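Local coordinates for siderophore periplasmic binding protein (PDB 5DH0) that probably binds the ferric siderophore fuscachelin outside the membrane and hands it to an uptake transporter, at residues R44-E49 with P85-A90; L92-E97 with E124-I129; Q166-R171 with Q294-L299; F248-A253 with R285-R290. All blocks are in the same frame, centred on the assembly; numbering follows the deposited sequence.

Interaction 1 of 4, residues R44-E49 with P85-A90; sequences RIVALE and PVVQSA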
loop_
_atom_site.group_PDB
_atom_site.type_symbol
_atom_site.label_atom_id
_atom_site.label_comp_id
_atom_site.label_asym_id
_atom_site.label_seq_id
_atom_site.Cartn_x
_atom_site.Cartn_y
_atom_site.Cartn_z
ATOM N N ARG A 44 -28.420 -5.200 41.799
ATOM C CA ARG A 44 -27.175 -5.809 42.220
ATOM C C ARG A 44 -26.563 -6.599 41.084
ATOM O O ARG A 44 -26.863 -7.788 40.919
ATOM C CB ARG A 44 -27.399 -6.720 43.427
ATOM C CG ARG A 44 -28.116 -6.071 44.580
ATOM C CD ARG A 44 -27.898 -6.871 45.838
ATOM N NE ARG A 44 -27.070 -6.087 46.734
ATOM C CZ ARG A 44 -25.953 -6.512 47.293
ATOM N NH1 ARG A 44 -25.508 -7.736 47.076
ATOM N NH2 ARG A 44 -25.286 -5.695 48.069
ATOM N N ILE A 45 -25.701 -5.950 40.310
ATOM C CA ILE A 45 -25.178 -6.559 39.092
ATOM C C ILE A 45 -23.756 -7.088 39.290
ATOM O O ILE A 45 -22.885 -6.368 39.797
ATOM C CB ILE A 45 -25.222 -5.535 37.934
ATOM C CG1 ILE A 45 -26.678 -5.169 37.652
ATOM C CG2 ILE A 45 -24.552 -6.079 36.669
ATOM C CD1 ILE A 45 -26.869 -3.875 36.922
ATOM N N VAL A 46 -23.526 -8.351 38.928
ATOM C CA VAL A 46 -22.154 -8.853 38.791
ATOM C C VAL A 46 -21.721 -8.735 37.333
ATOM O O VAL A 46 -22.317 -9.346 36.445
ATOM C CB VAL A 46 -21.998 -10.310 39.256
ATOM C CG1 VAL A 46 -20.688 -10.902 38.733
ATOM C CG2 VAL A 46 -22.020 -10.378 40.768
ATOM N N ALA A 47 -20.698 -7.923 37.097
ATOM C CA ALA A 47 -20.148 -7.735 35.759
ATOM C C ALA A 47 -18.980 -8.677 35.516
ATOM O O ALA A 47 -17.891 -8.475 36.047
ATOM C CB ALA A 47 -19.704 -6.285 35.561
ATOM N N LEU A 48 -19.202 -9.718 34.726
ATOM C CA LEU A 48 -18.084 -10.517 34.254
ATOM C C LEU A 48 -17.465 -9.792 33.056
ATOM O O LEU A 48 -17.737 -8.594 32.843
ATOM C CB LEU A 48 -18.526 -11.932 33.902
ATOM C CG LEU A 48 -19.195 -12.616 35.098
ATOM C CD1 LEU A 48 -19.664 -14.009 34.759
ATOM C CD2 LEU A 48 -18.273 -12.636 36.305
ATOM N N GLU A 49 -16.638 -10.497 32.286
ATOM C CA GLU A 49 -15.891 -9.844 31.212
ATOM C C GLU A 49 -16.820 -9.112 30.234
ATOM O O GLU A 49 -17.880 -9.628 29.869
ATOM C CB GLU A 49 -15.016 -10.847 30.451
ATOM C CG GLU A 49 -13.952 -10.155 29.606
ATOM C CD GLU A 49 -13.221 -11.089 28.657
ATOM O OE1 GLU A 49 -13.875 -12.020 28.119
ATOM O OE2 GLU A 49 -11.999 -10.870 28.439
ATOM N N PRO A 85 -15.634 -6.405 45.024
ATOM C CA PRO A 85 -15.177 -7.795 45.102
ATOM C C PRO A 85 -14.858 -8.380 43.719
ATOM O O PRO A 85 -15.599 -8.127 42.762
ATOM C CB PRO A 85 -16.367 -8.522 45.740
ATOM C CG PRO A 85 -17.176 -7.441 46.399
ATOM C CD PRO A 85 -17.007 -6.244 45.530
ATOM N N VAL A 86 -13.764 -9.135 43.629
ATOM C CA VAL A 86 -13.345 -9.781 42.390
ATOM C C VAL A 86 -13.963 -11.164 42.290
ATOM O O VAL A 86 -13.897 -11.939 43.243
ATOM C CB VAL A 86 -11.812 -9.889 42.303
ATOM C CG1 VAL A 86 -11.396 -10.792 41.157
ATOM C CG2 VAL A 86 -11.205 -8.517 42.141
ATOM N N VAL A 87 -14.560 -11.475 41.139
ATOM C CA VAL A 87 -15.338 -12.702 40.997
ATOM C C VAL A 87 -14.895 -13.529 39.788
ATOM O O VAL A 87 -15.351 -14.670 39.571
ATOM C CB VAL A 87 -16.842 -12.378 40.879
ATOM C CG1 VAL A 87 -17.333 -11.693 42.135
ATOM C CG2 VAL A 87 -17.095 -11.483 39.676
ATOM N N GLN A 88 -14.007 -12.945 38.994
ATOM C CA GLN A 88 -13.478 -13.625 37.822
ATOM C C GLN A 88 -12.055 -13.121 37.644
ATOM O O GLN A 88 -11.769 -11.961 37.932
ATOM C CB GLN A 88 -14.359 -13.361 36.588
ATOM C CG GLN A 88 -13.834 -13.920 35.265
ATOM C CD GLN A 88 -14.815 -13.744 34.097
ATOM O OE1 GLN A 88 -15.340 -12.651 33.858
ATOM N NE2 GLN A 88 -15.041 -14.822 33.350
ATOM N N SER A 89 -11.157 -14.000 37.220
ATOM C CA SER A 89 -9.762 -13.618 37.048
ATOM C C SER A 89 -9.438 -13.245 35.604
ATOM O O SER A 89 -10.232 -13.489 34.696
ATOM C CB SER A 89 -8.845 -14.756 37.499
ATOM O OG SER A 89 -8.890 -15.820 36.560
ATOM N N ALA A 90 -8.262 -12.651 35.414
ATOM C CA ALA A 90 -7.710 -12.358 34.087
ATOM C C ALA A 90 -7.856 -13.526 33.116
ATOM O O ALA A 90 -8.276 -13.346 31.978
ATOM C CB ALA A 90 -6.236 -11.967 34.210
#
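The side-chain oxygen OE1 of Q88 accepts the backbone amide of E49, with N to OE1 at 3.0 Å. The donor N lies in the carbonyl plane, with a C=O...N angle of 159°, and the bond is bent at the hydrogen, with an N-H...O angle of 133°. CG of Q88 stands anti to its own backbone N (chi1 175°), and the chain runs on extended, which carries the amide across to the end of strand 45-47. The other end of that amide is used as well: NE2 bonds to the carbonyl oxygen of L92. The same OE1 also rests against CB of L48 at 3.3 Å, the two side chains crossing at about a right angle.

Apolar packing fills the rest. CG2 of V87 meets CG1 of V46 tip to tip at 3.8 Å and touches CD2 of L48 at the same distance. Strands 45-47 and 86-88 are not direct neighbours, since 64-66 runs between them in the parallel five-stranded sheet, and the valines and leucine meet on the face covered by helix 96-102. The carboxylate of E49 turns instead to R112, in a salt bridge. Bonds at both OE1 and NE2 probably fix which way the Q88 amide is turned, and the E49 N-H, two residues past strand 45-47, is given an acceptor.

Interaction 2 of 4, residues L92-E97 with E124-I129; sequences LEINME and EDLEKI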
loop_
_atom_site.group_PDB
_atom_site.type_symbol
_atom_site.label_atom_id
_atom_site.label_comp_id
_atom_site.label_asym_id
_atom_site.label_seq_id
_atom_site.Cartn_x
_atom_site.Cartn_y
_atom_site.Cartn_z
ATOM N N LEU A 92 -10.007 -15.573 33.018
ATOM C CA LEU A 92 -11.446 -15.804 32.844
ATOM C C LEU A 92 -12.019 -16.934 33.714
ATOM O O LEU A 92 -13.170 -17.312 33.531
ATOM C CB LEU A 92 -11.772 -16.085 31.370
ATOM C CG LEU A 92 -12.160 -14.922 30.456
ATOM C CD1 LEU A 92 -11.292 -13.693 30.697
ATOM C CD2 LEU A 92 -12.092 -15.354 28.985
ATOM N N GLU A 93 -11.261 -17.479 34.663
ATOM C CA GLU A 93 -11.875 -18.479 35.536
ATOM C C GLU A 93 -12.773 -17.789 36.560
ATOM O O GLU A 93 -12.423 -16.746 37.126
ATOM C CB GLU A 93 -10.845 -19.361 36.254
ATOM C CG GLU A 93 -11.535 -20.546 36.944
ATOM C CD GLU A 93 -10.644 -21.319 37.898
ATOM O OE1 GLU A 93 -9.670 -20.730 38.423
ATOM O OE2 GLU A 93 -10.934 -22.519 38.134
ATOM N N ILE A 94 -13.937 -18.384 36.784
ATOM C CA ILE A 94 -14.972 -17.772 37.596
ATOM C C ILE A 94 -14.980 -18.332 39.023
ATOM O O ILE A 94 -15.010 -19.539 39.236
ATOM C CB ILE A 94 -16.360 -17.965 36.934
ATOM C CG1 ILE A 94 -16.409 -17.226 35.593
ATOM C CG2 ILE A 94 -17.474 -17.493 37.842
ATOM C CD1 ILE A 94 -17.703 -17.441 34.817
ATOM N N ASN A 95 -14.928 -17.432 39.994
ATOM C CA ASN A 95 -15.041 -17.783 41.402
ATOM C C ASN A 95 -16.514 -17.795 41.815
ATOM O O ASN A 95 -17.060 -16.770 42.218
ATOM C CB ASN A 95 -14.248 -16.789 42.242
ATOM C CG ASN A 95 -14.141 -17.193 43.691
ATOM O OD1 ASN A 95 -14.946 -17.968 44.205
ATOM N ND2 ASN A 95 -13.142 -16.649 44.368
ATOM N N MET A 96 -17.149 -18.955 41.687
ATOM C CA MET A 96 -18.571 -19.112 41.959
ATOM C C MET A 96 -18.957 -18.682 43.375
ATOM O O MET A 96 -19.984 -18.027 43.579
ATOM C CB MET A 96 -18.977 -20.561 41.723
ATOM C CG MET A 96 -18.973 -20.959 40.256
ATOM S SD MET A 96 -20.325 -20.166 39.361
ATOM C CE MET A 96 -20.127 -20.824 37.701
ATOM N N GLU A 97 -18.125 -19.053 44.344
ATOM C CA GLU A 97 -18.330 -18.664 45.730
ATOM C C GLU A 97 -18.374 -17.161 45.902
ATOM O O GLU A 97 -19.194 -16.638 46.643
ATOM C CB GLU A 97 -17.220 -19.228 46.614
ATOM C CG GLU A 97 -17.385 -20.679 46.981
ATOM C CD GLU A 97 -17.215 -20.888 48.468
ATOM O OE1 GLU A 97 -16.700 -19.959 49.136
ATOM O OE2 GLU A 97 -17.610 -21.966 48.968
ATOM N N GLU A 124 -25.457 -22.342 33.299
ATOM C CA GLU A 124 -26.412 -23.116 34.080
ATOM C C GLU A 124 -26.051 -23.064 35.559
ATOM O O GLU A 124 -26.926 -22.922 36.411
ATOM C CB GLU A 124 -26.468 -24.564 33.591
ATOM N N ASP A 125 -24.757 -23.165 35.851
ATOM C CA ASP A 125 -24.254 -23.049 37.217
ATOM C C ASP A 125 -24.606 -21.685 37.822
ATOM O O ASP A 125 -25.110 -21.604 38.942
ATOM C CB ASP A 125 -22.731 -23.261 37.250
ATOM C CG ASP A 125 -22.325 -24.725 37.057
ATOM O OD1 ASP A 125 -23.218 -25.597 37.008
ATOM O OD2 ASP A 125 -21.105 -25.004 36.958
ATOM N N LEU A 126 -24.356 -20.619 37.067
ATOM C CA LEU A 126 -24.568 -19.258 37.552
ATOM C C LEU A 126 -26.033 -18.935 37.818
ATOM O O LEU A 126 -26.341 -18.034 38.596
ATOM C CB LEU A 126 -24.007 -18.240 36.556
ATOM C CG LEU A 126 -22.488 -18.209 36.399
ATOM C CD1 LEU A 126 -22.111 -17.396 35.184
ATOM C CD2 LEU A 126 -21.843 -17.627 37.629
ATOM N N GLU A 127 -26.942 -19.658 37.178
ATOM C CA GLU A 127 -28.353 -19.342 37.337
ATOM C C GLU A 127 -28.946 -19.984 38.580
ATOM O O GLU A 127 -30.076 -19.694 38.956
ATOM C CB GLU A 127 -29.133 -19.741 36.093
ATOM C CG GLU A 127 -29.377 -18.555 35.200
ATOM C CD GLU A 127 -29.916 -18.938 33.850
ATOM O OE1 GLU A 127 -29.839 -20.141 33.509
ATOM O OE2 GLU A 127 -30.396 -18.027 33.128
ATOM N N LYS A 128 -28.167 -20.843 39.223
ATOM C CA LYS A 128 -28.510 -21.321 40.552
ATOM C C LYS A 128 -28.373 -20.154 41.532
ATOM O O LYS A 128 -29.035 -20.111 42.567
ATOM C CB LYS A 128 -27.620 -22.503 40.952
ATOM C CG LYS A 128 -27.761 -23.690 40.010
ATOM C CD LYS A 128 -27.322 -24.999 40.647
ATOM C CE LYS A 128 -25.816 -25.179 40.593
ATOM N NZ LYS A 128 -25.413 -26.525 41.107
ATOM N N ILE A 129 -27.523 -19.196 41.173
ATOM C CA ILE A 129 -27.308 -18.001 41.976
ATOM C C ILE A 129 -28.247 -16.859 41.597
ATOM O O ILE A 129 -28.890 -16.265 42.462
ATOM C CB ILE A 129 -25.872 -17.484 41.840
ATOM C CG1 ILE A 129 -24.869 -18.550 42.271
ATOM C CG2 ILE A 129 -25.701 -16.193 42.642
ATOM C CD1 ILE A 129 -23.420 -18.111 42.110
#
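Sulfur and methyl packing between M96 and L126 carries this contact. SD of M96 lies 3.4 Å from CD2 of L126, and its CE sits 3.6 Å from the same methyl, the two side chains crossing at about a right angle. The thioether reaches there because M96 bends at chi2 (-70°), having left the backbone with CG anti to the carbonyl carbon; beyond the bend, the extended last torsion swings CE on toward the preceding residue of the partner segment. There CE comes to 3.6 Å from CB of D125, meeting the aliphatic root of that side chain. I94 adds a looser apolar touch, CG2 to CD2 of L126 at 4.4 Å, so that methyl is approached by two residues of 92-97.

Segment 92-97 leads from strand 86-88 into helix 96-102, with N95 at the N-cap, its OD1 taking the backbone N of A98. Segment 124-129 takes in residues 124-126 of helix 116-126 and the chain that leads on to strand 132-137. The contact thus joins two helices that accompany the parallel five-stranded sheet, near the surface; I99 of the first helix also packs against I94, L126 and I129.

Contact between a side chain and the backbone comes from I129, whose CD1 rests 3.7 Å from the carbonyl oxygen of M96. Within 124-129 the backbone stays coiled through bonds from K128 N to D125 O and from I129 N to L126 O, which set L126 and I129 beside each other to face M96.

Interaction 3 of 4, residues Q166-R171 with Q294-L299; sequences QRFEER and QANIVL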
loop_
_atom_site.group_PDB
_atom_site.type_symbol
_atom_site.label_atom_id
_atom_site.label_comp_id
_atom_site.label_asym_id
_atom_site.label_seq_id
_atom_site.Cartn_x
_atom_site.Cartn_y
_atom_site.Cartn_z
ATOM N N GLN A 166 -25.944 5.599 17.076
ATOM C CA GLN A 166 -26.326 6.564 16.047
ATOM C C GLN A 166 -25.260 7.634 15.834
ATOM O O GLN A 166 -24.934 8.000 14.693
ATOM C CB GLN A 166 -27.642 7.231 16.406
ATOM C CG GLN A 166 -28.800 6.278 16.446
ATOM C CD GLN A 166 -30.095 6.995 16.747
ATOM O OE1 GLN A 166 -30.465 7.947 16.042
ATOM N NE2 GLN A 166 -30.790 6.559 17.806
ATOM N N ARG A 167 -24.712 8.146 16.927
ATOM C CA ARG A 167 -23.747 9.222 16.795
ATOM C C ARG A 167 -22.486 8.765 16.064
ATOM O O ARG A 167 -21.884 9.540 15.308
ATOM C CB ARG A 167 -23.402 9.784 18.160
ATOM C CG ARG A 167 -22.444 10.933 18.090
ATOM C CD ARG A 167 -21.863 11.258 19.463
ATOM N NE ARG A 167 -20.643 12.047 19.296
ATOM C CZ ARG A 167 -19.531 11.879 20.006
ATOM N NH1 ARG A 167 -19.473 10.953 20.965
ATOM N NH2 ARG A 167 -18.474 12.649 19.757
ATOM N N PHE A 168 -22.098 7.504 16.278
ATOM C CA PHE A 168 -20.927 6.910 15.614
ATOM C C PHE A 168 -21.153 6.798 14.107
ATOM O O PHE A 168 -20.285 7.188 13.312
ATOM C CB PHE A 168 -20.608 5.524 16.212
ATOM C CG PHE A 168 -19.508 4.775 15.489
ATOM C CD1 PHE A 168 -18.175 5.020 15.775
ATOM C CD2 PHE A 168 -19.802 3.799 14.550
ATOM C CE1 PHE A 168 -17.161 4.318 15.121
ATOM C CE2 PHE A 168 -18.775 3.100 13.896
ATOM C CZ PHE A 168 -17.470 3.362 14.185
ATOM N N GLU A 169 -22.310 6.262 13.720
ATOM C CA GLU A 169 -22.682 6.193 12.308
ATOM C C GLU A 169 -22.739 7.586 11.664
ATOM O O GLU A 169 -22.269 7.776 10.546
ATOM C CB GLU A 169 -24.015 5.476 12.147
ATOM C CG GLU A 169 -23.898 3.972 12.313
ATOM C CD GLU A 169 -25.207 3.313 12.673
ATOM O OE1 GLU A 169 -26.247 4.009 12.659
ATOM O OE2 GLU A 169 -25.209 2.090 12.934
ATOM N N GLU A 170 -23.289 8.559 12.382
ATOM C CA GLU A 170 -23.285 9.937 11.914
ATOM C C GLU A 170 -21.878 10.475 11.709
ATOM O O GLU A 170 -21.579 11.059 10.670
ATOM C CB GLU A 170 -24.028 10.839 12.899
ATOM C CG GLU A 170 -25.522 11.012 12.609
ATOM C CD GLU A 170 -26.335 11.321 13.871
ATOM O OE1 GLU A 170 -25.810 12.009 14.801
ATOM O OE2 GLU A 170 -27.501 10.851 13.933
ATOM N N ARG A 171 -21.013 10.283 12.698
ATOM C CA ARG A 171 -19.688 10.889 12.655
ATOM C C ARG A 171 -18.793 10.244 11.603
ATOM O O ARG A 171 -17.920 10.913 11.041
ATOM C CB ARG A 171 -19.019 10.835 14.041
ATOM C CG ARG A 171 -19.534 11.879 15.040
ATOM C CD ARG A 171 -18.370 12.555 15.751
ATOM N NE ARG A 171 -17.703 13.488 14.856
ATOM C CZ ARG A 171 -16.419 13.811 14.918
ATOM N NH1 ARG A 171 -15.919 14.675 14.041
ATOM N NH2 ARG A 171 -15.634 13.265 15.841
ATOM N N GLN A 294 -16.619 4.483 23.266
ATOM C CA GLN A 294 -15.177 4.359 23.079
ATOM C C GLN A 294 -14.851 4.517 21.602
ATOM O O GLN A 294 -13.930 5.255 21.237
ATOM C CB GLN A 294 -14.664 3.017 23.615
ATOM C CG GLN A 294 -14.524 2.993 25.119
ATOM C CD GLN A 294 -14.000 1.671 25.631
ATOM O OE1 GLN A 294 -13.375 0.904 24.886
ATOM N NE2 GLN A 294 -14.220 1.408 26.915
ATOM N N ALA A 295 -15.616 3.829 20.755
ATOM C CA ALA A 295 -15.468 3.961 19.308
ATOM C C ALA A 295 -15.588 5.429 18.860
ATOM O O ALA A 295 -14.876 5.865 17.953
ATOM C CB ALA A 295 -16.491 3.098 18.588
ATOM N N ASN A 296 -16.452 6.206 19.507
ATOM C CA ASN A 296 -16.530 7.631 19.163
ATOM C C ASN A 296 -15.286 8.419 19.580
ATOM O O ASN A 296 -14.817 9.283 18.846
ATOM C CB ASN A 296 -17.795 8.269 19.762
ATOM C CG ASN A 296 -19.021 8.069 18.872
ATOM O OD1 ASN A 296 -18.987 8.391 17.692
ATOM N ND2 ASN A 296 -20.099 7.533 19.433
ATOM N N ILE A 297 -14.719 8.109 20.742
ATOM C CA ILE A 297 -13.468 8.759 21.163
ATOM C C ILE A 297 -12.345 8.472 20.173
ATOM O O ILE A 297 -11.561 9.357 19.841
ATOM C CB ILE A 297 -13.084 8.314 22.578
ATOM C CG1 ILE A 297 -14.076 8.940 23.561
ATOM C CG2 ILE A 297 -11.635 8.684 22.912
ATOM C CD1 ILE A 297 -14.147 8.231 24.876
ATOM N N VAL A 298 -12.302 7.251 19.656
ATOM C CA VAL A 298 -11.347 6.911 18.601
ATOM C C VAL A 298 -11.536 7.747 17.316
ATOM O O VAL A 298 -10.555 8.265 16.771
ATOM C CB VAL A 298 -11.432 5.406 18.249
ATOM C CG1 VAL A 298 -10.614 5.099 17.018
ATOM C CG2 VAL A 298 -10.953 4.577 19.420
ATOM N N LEU A 299 -12.780 7.865 16.833
ATOM C CA LEU A 299 -13.109 8.769 15.718
ATOM C C LEU A 299 -12.645 10.191 15.956
ATOM O O LEU A 299 -12.106 10.827 15.059
ATOM C CB LEU A 299 -14.612 8.808 15.468
ATOM C CG LEU A 299 -15.178 7.623 14.722
ATOM C CD1 LEU A 299 -16.638 7.891 14.407
ATOM C CD2 LEU A 299 -14.351 7.403 13.462
#
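A295 opens the contact, its CB 3.7 Å from CE1 of the F168 ring; R145 of helix 142-154 packs on both residues. N296 comes next, buried and pointing at helix 158-178. Its OD1 approaches CA of F168 at 3.2 Å and lies at the edge of the F168 ring, near the ring plane. The R167 guanidinium stacks over the amide, the planes 28° apart, with NH1 3.4 Å from CB of N296. R167 reaches it by running extended from a CG anti to its backbone N (chi1 -178°). The polar tie of N296 is ND2 to E164 OE1, about one turn before R167 on that helix.

The two segments run nearly parallel, their axes 9.6 Å apart at a crossing of 22°; helix 158-178 is the long helix that connects the two lobes of this family's fold, and helix 292-307 lies along it. Were N296 shortened to alanine, E164 would probably lose this amide partner and a gap would open beneath the R167 guanidinium.

L299, one turn on, sets CD1 against CD1 of F168 at 3.5 Å, crossing the aromatic side chain at about a right angle, and the same methyl lies 3.8 Å from CB of R171.

Interaction 4 of 4, residues F248-A253 with R285-R290; sequences FYETDA and RYSAAR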
loop_
_atom_site.group_PDB
_atom_site.type_symbol
_atom_site.label_atom_id
_atom_site.label_comp_id
_atom_site.label_asym_id
_atom_site.label_seq_id
_atom_site.Cartn_x
_atom_site.Cartn_y
_atom_site.Cartn_z
ATOM N N PHE A 248 -0.284 5.513 14.362
ATOM C CA PHE A 248 -0.866 5.518 15.702
ATOM C C PHE A 248 -0.239 4.414 16.559
ATOM O O PHE A 248 0.032 3.306 16.065
ATOM C CB PHE A 248 -2.374 5.290 15.641
ATOM C CG PHE A 248 -3.167 6.480 15.208
ATOM C CD1 PHE A 248 -3.413 7.527 16.090
ATOM C CD2 PHE A 248 -3.714 6.532 13.933
ATOM C CE1 PHE A 248 -4.173 8.629 15.688
ATOM C CE2 PHE A 248 -4.477 7.620 13.526
ATOM C CZ PHE A 248 -4.705 8.669 14.400
ATOM N N TYR A 249 -0.025 4.699 17.837
ATOM C CA TYR A 249 0.364 3.654 18.783
ATOM C C TYR A 249 -0.659 3.603 19.919
ATOM O O TYR A 249 -1.069 4.623 20.453
ATOM C CB TYR A 249 1.808 3.874 19.326
ATOM C CG TYR A 249 2.062 5.219 19.999
ATOM C CD1 TYR A 249 2.533 6.316 19.275
ATOM C CD2 TYR A 249 1.837 5.397 21.353
ATOM C CE1 TYR A 249 2.755 7.544 19.889
ATOM C CE2 TYR A 249 2.061 6.616 21.957
ATOM C CZ TYR A 249 2.517 7.679 21.225
ATOM O OH TYR A 249 2.729 8.877 21.849
ATOM N N GLU A 250 -1.067 2.407 20.296
ATOM C CA GLU A 250 -1.976 2.236 21.425
ATOM C C GLU A 250 -1.414 2.774 22.744
ATOM O O GLU A 250 -0.229 2.616 23.046
ATOM C CB GLU A 250 -2.335 0.753 21.558
ATOM C CG GLU A 250 -3.098 0.240 20.324
ATOM C CD GLU A 250 -3.622 -1.179 20.477
ATOM O OE1 GLU A 250 -3.153 -1.869 21.422
ATOM O OE2 GLU A 250 -4.505 -1.595 19.659
ATOM N N THR A 251 -2.272 3.435 23.518
ATOM C CA THR A 251 -1.919 3.899 24.865
ATOM C C THR A 251 -3.063 3.602 25.804
ATOM O O THR A 251 -4.093 3.093 25.370
ATOM C CB THR A 251 -1.643 5.407 24.923
ATOM O OG1 THR A 251 -2.833 6.128 24.551
ATOM C CG2 THR A 251 -0.493 5.794 23.999
ATOM N N ASP A 252 -2.898 3.933 27.082
ATOM C CA ASP A 252 -3.999 3.798 28.034
ATOM C C ASP A 252 -4.820 5.070 28.027
ATOM O O ASP A 252 -4.490 6.002 27.305
ATOM C CB ASP A 252 -3.488 3.474 29.448
ATOM C CG ASP A 252 -2.729 4.632 30.116
ATOM O OD1 ASP A 252 -2.591 5.740 29.546
ATOM O OD2 ASP A 252 -2.240 4.406 31.246
ATOM N N ALA A 253 -5.866 5.122 28.845
ATOM C CA ALA A 253 -6.772 6.276 28.843
ATOM C C ALA A 253 -6.088 7.617 29.163
ATOM O O ALA A 253 -6.635 8.681 28.851
ATOM C CB ALA A 253 -7.908 6.036 29.806
ATOM N N ARG A 285 -5.992 6.448 22.275
ATOM C CA ARG A 285 -6.714 5.880 23.397
ATOM C C ARG A 285 -7.953 5.081 22.962
ATOM O O ARG A 285 -8.524 5.331 21.895
ATOM C CB ARG A 285 -7.149 7.000 24.337
ATOM C CG ARG A 285 -6.022 7.753 24.988
ATOM C CD ARG A 285 -6.372 9.217 25.026
ATOM N NE ARG A 285 -7.663 9.411 25.660
ATOM C CZ ARG A 285 -8.610 10.208 25.182
ATOM N NH1 ARG A 285 -8.401 10.894 24.062
ATOM N NH2 ARG A 285 -9.760 10.323 25.834
ATOM N N TYR A 286 -8.370 4.144 23.815
ATOM C CA TYR A 286 -9.557 3.314 23.612
ATOM C C TYR A 286 -9.547 2.620 22.260
ATOM O O TYR A 286 -10.595 2.400 21.663
ATOM C CB TYR A 286 -10.828 4.146 23.781
ATOM C CG TYR A 286 -11.008 4.601 25.209
ATOM C CD1 TYR A 286 -11.262 3.677 26.223
ATOM C CD2 TYR A 286 -10.891 5.942 25.556
ATOM C CE1 TYR A 286 -11.411 4.074 27.534
ATOM C CE2 TYR A 286 -11.038 6.353 26.877
ATOM C CZ TYR A 286 -11.297 5.416 27.863
ATOM O OH TYR A 286 -11.455 5.813 29.176
ATOM N N SER A 287 -8.346 2.290 21.800
ATOM C CA SER A 287 -8.115 1.490 20.609
ATOM C C SER A 287 -9.002 0.256 20.561
ATOM O O SER A 287 -9.440 -0.151 19.496
ATOM C CB SER A 287 -6.638 1.066 20.549
ATOM O OG SER A 287 -6.398 0.140 19.503
ATOM N N ALA A 288 -9.250 -0.348 21.719
ATOM C CA ALA A 288 -10.049 -1.566 21.786
ATOM C C ALA A 288 -11.510 -1.340 21.332
ATOM O O ALA A 288 -12.160 -2.258 20.837
ATOM C CB ALA A 288 -10.006 -2.135 23.197
ATOM N N ALA A 289 -12.007 -0.120 21.501
ATOM C CA ALA A 289 -13.370 0.244 21.112
ATOM C C ALA A 289 -14.380 -0.793 21.592
ATOM O O ALA A 289 -15.052 -1.440 20.790
ATOM C CB ALA A 289 -13.467 0.414 19.605
ATOM N N ARG A 290 -14.466 -0.961 22.904
ATOM C CA ARG A 290 -15.375 -1.946 23.462
ATOM C C ARG A 290 -16.828 -1.477 23.418
ATOM O O ARG A 290 -17.726 -2.296 23.394
ATOM C CB ARG A 290 -14.955 -2.287 24.888
ATOM C CG ARG A 290 -13.715 -3.159 24.937
ATOM C CD ARG A 290 -13.429 -3.610 26.338
ATOM N NE ARG A 290 -12.458 -4.699 26.386
ATOM C CZ ARG A 290 -12.290 -5.494 27.441
ATOM N NH1 ARG A 290 -13.034 -5.317 28.523
ATOM N NH2 ARG A 290 -11.389 -6.468 27.410
HETATM O O HOH W 1 -5.615 2.234 23.196
HETATM O O HOH W 2 -6.854 3.018 26.355
#
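S287 and E250 share the shortest polar bond of this contact: the serine OG donates to OE2 of E250 at 2.6 Å. The hydroxyl comes from above the carboxylate, 46° out of its plane. OG stands anti to the backbone N of S287 (chi1 172°), which turns it to the glutamate, and the methylene CG of E250 lies alongside CB of S287. With no carboxylate at E250, as in an alanine, the S287 hydroxyl is likely to lose its acceptor and be free to turn.

Farther along, R285 lies against segment 248-253. Its CG packs 3.3 Å from the carbonyl oxygen of D252 and 3.6 Å from OG1 of T251. Bends at chi2 and chi3 then bring NE to the carbonyl oxygen of A253, a weak bond at 3.4 Å. CB of A253 in turn touches OH of Y286 at 3.6 Å.

Two waters fill in between the backbones, both donating to the carbonyl oxygen of T251; one accepts from S287 N and the other from Y286 N, so a single carbonyl is linked to two successive amides. Further out, OG1 of T251 donates to the carbonyl oxygen of D252, while OD1 of D252 takes N256 N. A type I turn from Y286 to A289, closed by A289 N to Y286 O, shapes the loop that presents S287.

The contact lies where strands 246-250 and 281-284, parallel neighbours in the mixed sheet, run out into loops, with Y286 and R285 packed on I297 of helix 292-307.

How the interactions relate
Interactions 1 and 3 are buried, whereas 2 and 4 are surface contacts, though 4 lies close to the middle of the chain. Interactions 1 and 2 adjoin at the parallel sheet: strand 86-88 leads into helix 96-102, and a probable hydrogen bond from N95 N to V87 O (2.8 Å) joins them. Interaction 4 uses the loop 285-290 that leads into helix 292-307, whose 294-299 part forms interaction 3, and V298 and Q294 pack on Y286. Interaction 1 adds one hydrogen bond, backbone N-H to side-chain amide oxygen, to an apolar core; interaction 2 is thioether and methyl packing; interaction 3 sets a buried amide among aromatic and guanidinium groups; interaction 4 relies on a hydroxyl-carboxylate bond and bridging waters.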